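Local coordinates for protein putative isohexenylglutaconyl-CoA hydratase (Pseudomonas aeruginosa, PDB 4ZU2) that probably hydrates isohexenylglutaconyl-CoA, a step in the breakdown of acyclic terpenes such as citronellate, as a member of the crotonase family, at residues V17-L22 and A54-G59. Numbering follows the deposited sequence.
Sequences VLRITL and ALVLRG
Arg58 O takes the N-H of Leu22 at 2.6 Å and nearly straight, 168° at the hydrogen, and the CA-H of Thr21 reaches the same oxygen. The bond belongs to a textbook parallel ladder: Leu18 N gives to Ala54 O, Ile20 N to Val56 O at 2.7 Å, and in return Val56 N binds Leu18 O and Arg58 N binds Ile20 O. Val56 O, Leu18 O and Ile20 O also each receive a CA-H, from Arg19, Leu55 and Leu57 respectively.

Directly bridged residues share a face, and the two faces differ in character. On one, Leu18, Leu55, Ile20, Leu57 and Leu22 form a continuous apolar layer. With CG anti to the carbonyl carbon, beside the backbone N, the end of Leu55 swings nearer the neighbouring strand, where its CD2 comes to 3.7 Å from Leu18 CB; farther along, Leu22 CD2 meets Leu57 CD1 at 3.9 Å.

The other face begins apolar, with Val17 CG1 against Val56 CG2 at 3.9 Å, and turns polar toward Arg58. The stem of Arg19 runs beside Val56, CG to CB 3.9 Å, then bends at chi2 (109°) and brings its guanidinium edge to that of Arg58. Their NH1 atoms stand 3.5 Å apart with the planes turned 46°, a like-charge approach probably eased by Glu12, which makes a long, weak ion pair with Arg58. A water accepts from Arg58 NH2 at 3.2 Å and also hydrogen-bonds Thr21 OG1.

The strands are the two arms of a beta-alpha-beta crossover in the crotonase core. Its connecting helix 33-47 packs on the leucine face, helix 190-205 lies over Val17, Ala54 and Val56, and strands 9-14 and 104-109 continue the sheet on either side.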
# COMPACT_ATOMS: atom_id res chain seq x y z
N VAL A 17 12.10 23.33 16.59
CA VAL A 17 12.50 21.93 16.39
C VAL A 17 12.97 21.30 17.69
O VAL A 17 13.90 21.78 18.29
CB VAL A 17 13.57 21.80 15.30
CG1 VAL A 17 13.95 20.36 15.10
CG2 VAL A 17 13.03 22.43 13.98
N LEU A 18 12.26 20.27 18.16
CA LEU A 18 12.69 19.54 19.37
C LEU A 18 13.40 18.25 18.93
O LEU A 18 12.78 17.34 18.40
CB LEU A 18 11.51 19.25 20.30
CG LEU A 18 11.75 18.31 21.51
CD1 LEU A 18 12.85 18.82 22.44
CD2 LEU A 18 10.48 18.14 22.29
N ARG A 19 14.72 18.22 19.10
CA ARG A 19 15.49 17.00 18.87
C ARG A 19 15.47 16.12 20.11
O ARG A 19 15.67 16.61 21.21
CB ARG A 19 16.93 17.35 18.58
CG ARG A 19 17.14 17.76 17.17
CD ARG A 19 17.44 19.27 17.07
NE ARG A 19 17.66 19.77 15.70
CZ ARG A 19 18.47 19.22 14.79
NH1 ARG A 19 19.15 18.11 15.01
NH2 ARG A 19 18.59 19.78 13.62
N ILE A 20 15.28 14.82 19.92
CA ILE A 20 15.13 13.87 21.03
C ILE A 20 16.06 12.71 20.77
O ILE A 20 15.93 12.03 19.76
CB ILE A 20 13.69 13.31 21.14
CG1 ILE A 20 12.65 14.44 21.18
CG2 ILE A 20 13.57 12.37 22.38
CD1 ILE A 20 11.26 13.97 20.95
N THR A 21 17.01 12.47 21.68
CA THR A 21 18.01 11.44 21.42
C THR A 21 17.86 10.31 22.42
O THR A 21 17.80 10.51 23.63
CB THR A 21 19.46 12.00 21.37
OG1 THR A 21 19.54 12.96 20.31
CG2 THR A 21 20.48 10.91 21.08
N LEU A 22 17.73 9.11 21.89
CA LEU A 22 17.62 7.95 22.73
C LEU A 22 19.05 7.70 23.19
O LEU A 22 19.99 7.61 22.37
CB LEU A 22 17.08 6.74 21.95
CG LEU A 22 15.85 6.98 21.05
CD1 LEU A 22 15.45 5.71 20.32
CD2 LEU A 22 14.73 7.54 21.82
N ALA A 54 8.43 20.47 14.70
CA ALA A 54 9.08 19.23 14.29
C ALA A 54 9.77 18.48 15.45
O ALA A 54 10.18 19.07 16.45
CB ALA A 54 10.03 19.47 13.15
N LEU A 55 9.84 17.16 15.32
CA LEU A 55 10.56 16.33 16.25
C LEU A 55 11.55 15.53 15.43
O LEU A 55 11.22 15.03 14.35
CB LEU A 55 9.64 15.40 17.02
CG LEU A 55 8.45 16.10 17.69
CD1 LEU A 55 7.39 15.08 18.15
CD2 LEU A 55 8.90 16.99 18.85
N VAL A 56 12.78 15.47 15.95
CA VAL A 56 13.81 14.62 15.38
C VAL A 56 14.19 13.59 16.43
O VAL A 56 14.37 13.88 17.60
CB VAL A 56 15.02 15.43 14.88
CG1 VAL A 56 15.88 14.55 14.00
CG2 VAL A 56 14.55 16.65 14.11
N LEU A 57 14.21 12.36 15.99
CA LEU A 57 14.26 11.24 16.85
C LEU A 57 15.51 10.54 16.43
O LEU A 57 15.68 10.20 15.26
CB LEU A 57 13.04 10.36 16.63
CG LEU A 57 12.94 9.19 17.59
CD1 LEU A 57 13.08 9.62 19.02
CD2 LEU A 57 11.61 8.45 17.37
N ARG A 58 16.41 10.36 17.39
CA ARG A 58 17.75 9.89 17.07
C ARG A 58 18.34 9.07 18.22
O ARG A 58 17.87 9.11 19.34
CB ARG A 58 18.66 11.08 16.73
CG ARG A 58 19.69 10.77 15.66
CD ARG A 58 20.64 11.94 15.36
NE ARG A 58 20.87 12.81 16.51
CZ ARG A 58 20.70 14.14 16.51
NH1 ARG A 58 20.28 14.80 15.42
NH2 ARG A 58 20.95 14.81 17.63
N GLY A 59 19.38 8.31 17.90
CA GLY A 59 20.00 7.40 18.84
C GLY A 59 21.44 7.80 19.13
O GLY A 59 22.18 8.23 18.25
O HOH W 1 22.45 14.37 20.46